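Local coordinates for protein gingipain R2 Pro-Domain (Porphyromonas gingivalis, PDB 4IEF) that probably folds against the cysteine protease gingipain R2 as its pro-domain, keeping the arginine-specific zymogen latent until it is cleaved away, at residues Q23-M32 / I165-E175; S59-P67 / P115-N123. One frame throughout, in Å; residues are numbered along the deposited sequence.

Both contacts lie within the propeptide family region, on opposite sides of the chain's centre, with their own centres about 27 Å apart. Contact 1 (23-32 with 165-175) pairs two strands of the main antiparallel sheet and relies on repeated backbone hydrogen bonds, with an apolar face on one side and a polar fringe on the other. Contact 2 (59-67 with 115-123) lies farther out and joins two irregular loops that fall, in sequence, between the strands of contact 1. A single backbone hydrogen bond crosses it, and glycine, proline and tyrosine packing does the rest. The two share no segment and do not touch, yet residues of both pack on strand 144-157.

Contact 1 of 2, residues Q23-M32 / I165-E175; sequences QSMSKVQFRM and IYTEIVVAVSE
Strands 25-31 and 168-175 run antiparallel at 167°, their axes 4.6 Å apart, and the backbone hydrogen bonds of S26 with V173, V28 with V171 and F30 with I169 come in reciprocal pairs. Beyond them M32 N donates to T167 O (2.9 Å). On the face of V28, F30, I169 and V171, branched and aromatic side chains suit a buried layer: I169 CD1 lies 4.1 Å from F30 CD1, and the ring edge of F30 meets Y166 O in plane. The other face is polar toward the end of the pairing. There R31 and E168 lie side by side with their planes 11° apart; E168 OE1 takes NE of R31 at 2.9 Å on its anti lone pair and NH2 at 3.0 Å nearly along its C-O bond, a side-on salt bridge in which two nitrogens grip one oxygen. E168 reaches them fully extended, its CG trans to the backbone N (chi1 -170°). Q29 lays its NE2 over the rim of one guanidinium face, and V170 CG2 packs on Q29 CB. T167 and E168 form a classic bulge opposite K89. Strand 25-31 also pairs with 17-22, strand 162-176 with 79-93, and F151 of strand 144-157 covers V28, F30 and V171.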
loop_
_atom_site.group_PDB
_atom_site.type_symbol
_atom_site.label_atom_id
_atom_site.label_comp_id
_atom_site.label_asym_id
_atom_site.label_seq_id
_atom_site.Cartn_x
_atom_site.Cartn_y
_atom_site.Cartn_z
ATOM N N GLN A 23 -15.079 21.689 13.372
ATOM C CA GLN A 23 -15.954 20.909 12.479
ATOM C C GLN A 23 -15.185 20.544 11.178
ATOM O O GLN A 23 -14.261 19.731 11.252
ATOM C CB GLN A 23 -17.356 21.540 12.218
ATOM C CG GLN A 23 -17.459 23.051 11.946
ATOM C CD GLN A 23 -17.863 23.375 10.524
ATOM O OE1 GLN A 23 -17.041 23.784 9.695
ATOM N NE2 GLN A 23 -19.146 23.227 10.215
ATOM N N SER A 24 -15.515 21.161 10.027
ATOM C CA SER A 24 -14.844 20.885 8.754
ATOM C C SER A 24 -13.805 21.975 8.399
ATOM O O SER A 24 -13.022 21.782 7.465
ATOM C CB SER A 24 -15.866 20.723 7.632
ATOM O OG SER A 24 -16.824 21.768 7.605
ATOM N N MET A 25 -13.785 23.094 9.163
ATOM C CA MET A 25 -12.856 24.220 8.992
ATOM C C MET A 25 -11.498 23.882 9.626
ATOM O O MET A 25 -11.461 23.343 10.735
ATOM C CB MET A 25 -13.446 25.499 9.600
ATOM C CG MET A 25 -12.950 26.769 8.947
ATOM S SD MET A 25 -11.353 27.363 9.558
ATOM C CE MET A 25 -11.872 28.212 11.051
ATOM N N SER A 26 -10.388 24.190 8.915
ATOM C CA SER A 26 -9.022 23.890 9.356
ATOM C C SER A 26 -8.036 25.004 9.037
ATOM O O SER A 26 -8.063 25.575 7.946
ATOM C CB SER A 26 -8.519 22.600 8.707
ATOM O OG SER A 26 -9.140 21.437 9.231
ATOM N N LYS A 27 -7.124 25.263 9.978
ATOM C CA LYS A 27 -6.063 26.262 9.837
ATOM C C LYS A 27 -4.730 25.521 9.829
ATOM O O LYS A 27 -4.363 24.899 10.832
ATOM C CB LYS A 27 -6.138 27.308 10.959
ATOM C CG LYS A 27 -5.718 28.705 10.536
ATOM C CD LYS A 27 -5.972 29.709 11.655
ATOM C CE LYS A 27 -5.167 30.969 11.485
ATOM N NZ LYS A 27 -5.280 31.848 12.677
ATOM N N VAL A 28 -4.052 25.509 8.669
ATOM C CA VAL A 28 -2.800 24.772 8.495
ATOM C C VAL A 28 -1.651 25.759 8.253
ATOM O O VAL A 28 -1.747 26.649 7.402
ATOM C CB VAL A 28 -2.889 23.691 7.372
ATOM C CG1 VAL A 28 -1.606 22.859 7.289
ATOM C CG2 VAL A 28 -4.100 22.776 7.564
ATOM N N GLN A 29 -0.564 25.580 9.013
ATOM C CA GLN A 29 0.641 26.379 8.904
ATOM C C GLN A 29 1.744 25.593 8.206
ATOM O O GLN A 29 2.043 24.454 8.571
ATOM C CB GLN A 29 1.111 26.848 10.296
ATOM C CG GLN A 29 2.548 27.389 10.333
ATOM C CD GLN A 29 2.964 27.861 11.698
ATOM O OE1 GLN A 29 2.467 28.862 12.211
ATOM N NE2 GLN A 29 3.901 27.151 12.312
ATOM N N PHE A 30 2.347 26.219 7.204
ATOM C CA PHE A 30 3.514 25.706 6.503
ATOM C C PHE A 30 4.691 26.581 6.878
ATOM O O PHE A 30 4.558 27.812 6.926
ATOM C CB PHE A 30 3.321 25.688 4.971
ATOM C CG PHE A 30 4.622 25.569 4.203
ATOM C CD1 PHE A 30 5.359 26.703 3.862
ATOM C CD2 PHE A 30 5.140 24.320 3.867
ATOM C CE1 PHE A 30 6.600 26.587 3.225
ATOM C CE2 PHE A 30 6.366 24.208 3.192
ATOM C CZ PHE A 30 7.085 25.340 2.878
ATOM N N ARG A 31 5.846 25.958 7.094
ATOM C CA ARG A 31 7.095 26.663 7.326
ATOM C C ARG A 31 8.178 25.976 6.508
ATOM O O ARG A 31 8.220 24.742 6.454
ATOM C CB ARG A 31 7.443 26.750 8.813
ATOM C CG ARG A 31 6.779 27.929 9.514
ATOM C CD ARG A 31 7.031 27.912 11.006
ATOM N NE ARG A 31 6.529 29.127 11.645
ATOM C CZ ARG A 31 6.478 29.322 12.959
ATOM N NH1 ARG A 31 6.882 28.373 13.795
ATOM N NH2 ARG A 31 6.013 30.462 13.448
ATOM N N MET A 32 9.001 26.778 5.804
ATOM C CA MET A 32 10.085 26.274 4.959
ATOM C C MET A 32 11.125 25.539 5.815
ATOM O O MET A 32 11.582 26.066 6.829
ATOM C CB MET A 32 10.740 27.415 4.155
ATOM C CG MET A 32 11.803 26.934 3.160
ATOM S SD MET A 32 11.187 25.745 1.933
ATOM C CE MET A 32 10.464 26.872 0.741
ATOM N N ILE A 165 10.881 33.033 -1.931
ATOM C CA ILE A 165 10.916 31.915 -0.993
ATOM C C ILE A 165 9.971 32.226 0.162
ATOM O O ILE A 165 10.281 33.079 0.990
ATOM C CB ILE A 165 12.367 31.610 -0.503
ATOM C CG1 ILE A 165 13.303 31.253 -1.687
ATOM C CG2 ILE A 165 12.368 30.496 0.570
ATOM C CD1 ILE A 165 14.777 31.621 -1.496
ATOM N N TYR A 166 8.825 31.536 0.214
ATOM C CA TYR A 166 7.852 31.727 1.284
ATOM C C TYR A 166 8.279 30.901 2.494
ATOM O O TYR A 166 8.206 29.674 2.480
ATOM C CB TYR A 166 6.424 31.397 0.817
ATOM C CG TYR A 166 5.831 32.463 -0.077
ATOM C CD1 TYR A 166 6.142 32.519 -1.433
ATOM C CD2 TYR A 166 4.970 33.429 0.434
ATOM C CE1 TYR A 166 5.622 33.516 -2.257
ATOM C CE2 TYR A 166 4.437 34.427 -0.382
ATOM C CZ TYR A 166 4.765 34.465 -1.729
ATOM O OH TYR A 166 4.253 35.452 -2.540
ATOM N N THR A 167 8.798 31.591 3.516
ATOM C CA THR A 167 9.301 30.971 4.743
ATOM C C THR A 167 8.140 30.494 5.616
ATOM O O THR A 167 8.308 29.521 6.351
ATOM C CB THR A 167 10.230 31.920 5.499
ATOM O OG1 THR A 167 9.535 33.135 5.782
ATOM C CG2 THR A 167 11.516 32.205 4.733
ATOM N N GLU A 168 6.968 31.160 5.518
ATOM C CA GLU A 168 5.761 30.791 6.253
ATOM C C GLU A 168 4.504 31.088 5.436
ATOM O O GLU A 168 4.408 32.138 4.795
ATOM C CB GLU A 168 5.691 31.498 7.613
ATOM C CG GLU A 168 4.592 30.968 8.516
ATOM C CD GLU A 168 4.385 31.784 9.772
ATOM O OE1 GLU A 168 4.854 31.343 10.847
ATOM O OE2 GLU A 168 3.769 32.871 9.683
ATOM N N ILE A 169 3.558 30.135 5.448
ATOM C CA ILE A 169 2.241 30.230 4.812
ATOM C C ILE A 169 1.215 29.623 5.765
ATOM O O ILE A 169 1.332 28.448 6.123
ATOM C CB ILE A 169 2.136 29.569 3.391
ATOM C CG1 ILE A 169 3.228 30.052 2.404
ATOM C CG2 ILE A 169 0.716 29.767 2.801
ATOM C CD1 ILE A 169 3.439 29.124 1.171
ATOM N N VAL A 170 0.201 30.408 6.154
ATOM C CA VAL A 170 -0.894 29.920 6.986
ATOM C C VAL A 170 -2.159 30.000 6.139
ATOM O O VAL A 170 -2.503 31.079 5.638
ATOM C CB VAL A 170 -1.051 30.637 8.357
ATOM C CG1 VAL A 170 -2.179 30.010 9.172
ATOM C CG2 VAL A 170 0.257 30.608 9.146
ATOM N N VAL A 171 -2.835 28.851 5.960
ATOM C CA VAL A 171 -4.061 28.798 5.169
ATOM C C VAL A 171 -5.267 28.411 6.030
ATOM O O VAL A 171 -5.137 27.667 7.005
ATOM C CB VAL A 171 -3.958 27.870 3.924
ATOM C CG1 VAL A 171 -2.902 28.370 2.943
ATOM C CG2 VAL A 171 -3.715 26.406 4.303
ATOM N N ALA A 172 -6.441 28.912 5.634
ATOM C CA ALA A 172 -7.721 28.569 6.229
ATOM C C ALA A 172 -8.536 27.800 5.182
ATOM O O ALA A 172 -8.821 28.332 4.101
ATOM C CB ALA A 172 -8.454 29.830 6.684
ATOM N N VAL A 173 -8.828 26.529 5.465
ATOM C CA VAL A 173 -9.620 25.682 4.574
ATOM C C VAL A 173 -11.019 25.608 5.188
ATOM O O VAL A 173 -11.194 25.047 6.273
ATOM C CB VAL A 173 -8.974 24.296 4.302
ATOM C CG1 VAL A 173 -9.880 23.427 3.427
ATOM C CG2 VAL A 173 -7.593 24.453 3.656
ATOM N N SER A 174 -11.993 26.246 4.525
ATOM C CA SER A 174 -13.372 26.352 5.001
ATOM C C SER A 174 -14.374 26.032 3.898
ATOM O O SER A 174 -14.020 26.065 2.717
ATOM C CB SER A 174 -13.626 27.762 5.531
ATOM O OG SER A 174 -13.343 28.737 4.543
ATOM N N GLU A 175 -15.629 25.741 4.283
ATOM C CA GLU A 175 -16.700 25.428 3.330
ATOM C C GLU A 175 -17.323 26.698 2.766
ATOM O O GLU A 175 -17.281 27.746 3.407
ATOM C CB GLU A 175 -17.780 24.517 3.945
ATOM C CG GLU A 175 -18.255 24.899 5.328
ATOM C CD GLU A 175 -19.479 24.138 5.793
ATOM O OE1 GLU A 175 -19.351 22.978 6.253
ATOM O OE2 GLU A 175 -20.577 24.730 5.722
#

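Contact 2 of 2, residues S59-P67 / P115-N123; sequences SEKGTPILP and PYVYGQSYN
G62 and G119 bring the two loops together, their CA atoms 4.1 Å apart, and G119 N donates to G62 O at 2.9 Å, in the carbonyl plane and on a lone pair. G62 also directs its CA hydrogen at V117 O. It is the third residue of a type II turn from E60 to T63, where its positive phi of 90° would press a side chain against the preceding carbonyl; a CB would also crowd G119 CA. At G119 a CB would point at G62 O, so both positions suit glycine. The turn is closed at E60 O, which accepts T63 N and the hydroxyl T63 OG1, the latter at 2.6 Å. With chi1 at 74° the hydroxyl turns back to E60 O, and the methyl CG2 is left to rest against S121 OG. This type II turn abuts the 3-10 segment 120-123 in a junction of two connections, the first leading from strand 45-51 to 69-74 and the second from strand 79-93 to 133-141. The 3-10 segment swings the Y122 ring beside the turn, with its edge in plane with G62 O, 3.3 Å from CE1. P64 and Y122 approach from opposite directions: P64 CG lies 3.7 Å from Y122 CZ, and P64 CA is 3.2 Å from Y122 OH. A rigid, apolar proline offers the tyrosine a compact surface, and the phenol keeps its polar tip satisfied by bonding to I98 O. Y118 brings CD2 over the centre of one Y122 ring face, a T-shaped approach within the same loop. At the other end, I65 CD1 touches the Y116 ring edge at CE2 (3.8 Å), the two side chains crossing at about a right angle, while K102 makes a cation-pi contact with Y116.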
loop_
_atom_site.group_PDB
_atom_site.type_symbol
_atom_site.label_atom_id
_atom_site.label_comp_id
_atom_site.label_asym_id
_atom_site.label_seq_id
_atom_site.Cartn_x
_atom_site.Cartn_y
_atom_site.Cartn_z
ATOM N N SER A 59 5.628 19.940 -11.197
ATOM C CA SER A 59 5.681 20.998 -12.207
ATOM C C SER A 59 5.665 20.413 -13.617
ATOM O O SER A 59 6.354 19.426 -13.891
ATOM C CB SER A 59 6.928 21.854 -12.026
ATOM O OG SER A 59 7.049 22.319 -10.692
ATOM N N GLU A 60 4.851 21.019 -14.492
ATOM C CA GLU A 60 4.679 20.665 -15.900
ATOM C C GLU A 60 6.022 20.754 -16.629
ATOM O O GLU A 60 6.815 21.652 -16.335
ATOM C CB GLU A 60 3.651 21.630 -16.527
ATOM C CG GLU A 60 3.256 21.351 -17.969
ATOM C CD GLU A 60 2.471 22.452 -18.662
ATOM O OE1 GLU A 60 1.951 23.357 -17.968
ATOM O OE2 GLU A 60 2.361 22.399 -19.908
ATOM N N LYS A 61 6.270 19.822 -17.570
ATOM C CA LYS A 61 7.494 19.747 -18.363
ATOM C C LYS A 61 7.795 21.091 -19.050
ATOM O O LYS A 61 6.921 21.664 -19.708
ATOM C CB LYS A 61 7.382 18.619 -19.402
ATOM C CG LYS A 61 8.708 18.224 -20.039
ATOM C CD LYS A 61 8.492 17.254 -21.191
ATOM C CE LYS A 61 9.758 16.995 -21.962
ATOM N NZ LYS A 61 10.138 18.176 -22.771
ATOM N N GLY A 62 9.010 21.591 -18.844
ATOM C CA GLY A 62 9.473 22.847 -19.426
ATOM C C GLY A 62 9.212 24.087 -18.596
ATOM O O GLY A 62 9.670 25.176 -18.967
ATOM N N THR A 63 8.442 23.947 -17.494
ATOM C CA THR A 63 8.123 25.040 -16.565
ATOM C C THR A 63 9.084 24.942 -15.358
ATOM O O THR A 63 9.614 23.852 -15.110
ATOM C CB THR A 63 6.636 25.026 -16.137
ATOM O OG1 THR A 63 6.387 23.965 -15.213
ATOM C CG2 THR A 63 5.659 24.997 -17.322
ATOM N N PRO A 64 9.311 26.023 -14.574
ATOM C CA PRO A 64 10.291 25.926 -13.473
ATOM C C PRO A 64 9.976 24.851 -12.428
ATOM O O PRO A 64 8.812 24.662 -12.091
ATOM C CB PRO A 64 10.264 27.325 -12.847
ATOM C CG PRO A 64 9.770 28.223 -13.933
ATOM C CD PRO A 64 8.792 27.402 -14.711
ATOM N N ILE A 65 11.022 24.133 -11.941
ATOM C CA ILE A 65 10.883 23.125 -10.876
ATOM C C ILE A 65 10.613 23.901 -9.600
ATOM O O ILE A 65 11.503 24.566 -9.072
ATOM C CB ILE A 65 12.099 22.164 -10.737
ATOM C CG1 ILE A 65 12.279 21.313 -12.014
ATOM C CG2 ILE A 65 11.969 21.263 -9.469
ATOM C CD1 ILE A 65 13.611 20.602 -12.142
ATOM N N LEU A 66 9.356 23.903 -9.172
ATOM C CA LEU A 66 8.946 24.628 -7.983
ATOM C C LEU A 66 8.173 23.665 -7.082
ATOM O O LEU A 66 6.941 23.579 -7.169
ATOM C CB LEU A 66 8.144 25.886 -8.366
ATOM C CG LEU A 66 8.913 26.905 -9.250
ATOM C CD1 LEU A 66 7.971 27.804 -10.023
ATOM C CD2 LEU A 66 9.958 27.687 -8.445
ATOM N N PRO A 67 8.923 22.894 -6.244
ATOM C CA PRO A 67 8.286 21.882 -5.386
ATOM C C PRO A 67 7.184 22.412 -4.489
ATOM O O PRO A 67 7.219 23.561 -4.056
ATOM C CB PRO A 67 9.445 21.342 -4.543
ATOM C CG PRO A 67 10.640 21.585 -5.363
ATOM C CD PRO A 67 10.391 22.875 -6.078
ATOM N N PRO A 115 17.634 15.492 -20.954
ATOM C CA PRO A 115 18.180 16.805 -20.604
ATOM C C PRO A 115 17.110 17.745 -20.065
ATOM O O PRO A 115 15.911 17.518 -20.256
ATOM C CB PRO A 115 18.746 17.306 -21.935
ATOM C CG PRO A 115 17.865 16.679 -22.976
ATOM C CD PRO A 115 17.261 15.430 -22.384
ATOM N N TYR A 116 17.549 18.814 -19.399
ATOM C CA TYR A 116 16.661 19.863 -18.917
ATOM C C TYR A 116 16.353 20.769 -20.113
ATOM O O TYR A 116 17.276 21.337 -20.697
ATOM C CB TYR A 116 17.324 20.629 -17.760
ATOM C CG TYR A 116 17.392 19.847 -16.464
ATOM C CD1 TYR A 116 18.517 19.099 -16.135
ATOM C CD2 TYR A 116 16.344 19.879 -15.555
ATOM C CE1 TYR A 116 18.589 18.384 -14.938
ATOM C CE2 TYR A 116 16.406 19.179 -14.353
ATOM C CZ TYR A 116 17.528 18.429 -14.047
ATOM O OH TYR A 116 17.573 17.726 -12.864
ATOM N N VAL A 117 15.087 20.822 -20.536
ATOM C CA VAL A 117 14.664 21.615 -21.689
ATOM C C VAL A 117 13.687 22.703 -21.216
ATOM O O VAL A 117 12.713 22.421 -20.518
ATOM C CB VAL A 117 14.093 20.732 -22.848
ATOM C CG1 VAL A 117 12.954 19.832 -22.379
ATOM C CG2 VAL A 117 13.681 21.563 -24.064
ATOM N N TYR A 118 13.986 23.952 -21.585
ATOM C CA TYR A 118 13.185 25.124 -21.241
ATOM C C TYR A 118 12.009 25.268 -22.204
ATOM O O TYR A 118 12.193 25.184 -23.420
ATOM C CB TYR A 118 14.049 26.400 -21.258
ATOM C CG TYR A 118 15.137 26.412 -20.208
ATOM C CD1 TYR A 118 16.405 25.906 -20.484
ATOM C CD2 TYR A 118 14.908 26.951 -18.945
ATOM C CE1 TYR A 118 17.410 25.910 -19.519
ATOM C CE2 TYR A 118 15.912 26.976 -17.975
ATOM C CZ TYR A 118 17.160 26.444 -18.264
ATOM O OH TYR A 118 18.154 26.452 -17.317
ATOM N N GLY A 119 10.816 25.469 -21.649
ATOM C CA GLY A 119 9.595 25.669 -22.425
ATOM C C GLY A 119 9.336 27.136 -22.689
ATOM O O GLY A 119 10.120 27.982 -22.249
ATOM N N GLN A 120 8.217 27.456 -23.381
ATOM C CA GLN A 120 7.818 28.820 -23.733
ATOM C C GLN A 120 7.505 29.674 -22.492
ATOM O O GLN A 120 7.618 30.902 -22.555
ATOM C CB GLN A 120 6.604 28.793 -24.680
ATOM C CG GLN A 120 6.828 29.545 -26.001
ATOM C CD GLN A 120 6.906 31.053 -25.833
ATOM O OE1 GLN A 120 7.937 31.683 -26.107
ATOM N NE2 GLN A 120 5.806 31.677 -25.431
ATOM N N SER A 121 7.142 29.019 -21.360
ATOM C CA SER A 121 6.837 29.655 -20.079
ATOM C C SER A 121 8.015 30.514 -19.557
ATOM O O SER A 121 7.785 31.444 -18.778
ATOM C CB SER A 121 6.462 28.593 -19.049
ATOM O OG SER A 121 7.510 27.667 -18.813
ATOM N N TYR A 122 9.264 30.218 -20.016
ATOM C CA TYR A 122 10.496 30.931 -19.639
ATOM C C TYR A 122 10.647 32.302 -20.349
ATOM O O TYR A 122 11.594 33.042 -20.063
ATOM C CB TYR A 122 11.742 30.056 -19.860
ATOM C CG TYR A 122 12.062 29.212 -18.646
ATOM C CD1 TYR A 122 11.401 28.007 -18.416
ATOM C CD2 TYR A 122 12.965 29.655 -17.681
ATOM C CE1 TYR A 122 11.636 27.261 -17.263
ATOM C CE2 TYR A 122 13.209 28.916 -16.523
ATOM C CZ TYR A 122 12.551 27.712 -16.328
ATOM O OH TYR A 122 12.804 26.958 -15.215
ATOM N N ASN A 123 9.698 32.655 -21.228
ATOM C CA ASN A 123 9.677 33.950 -21.912
ATOM C C ASN A 123 8.529 34.826 -21.368
ATOM O O ASN A 123 8.383 35.969 -21.797
ATOM C CB ASN A 123 9.549 33.763 -23.436
ATOM C CG ASN A 123 10.656 32.949 -24.075
ATOM O OD1 ASN A 123 11.786 33.411 -24.284
ATOM N ND2 ASN A 123 10.333 31.734 -24.469
#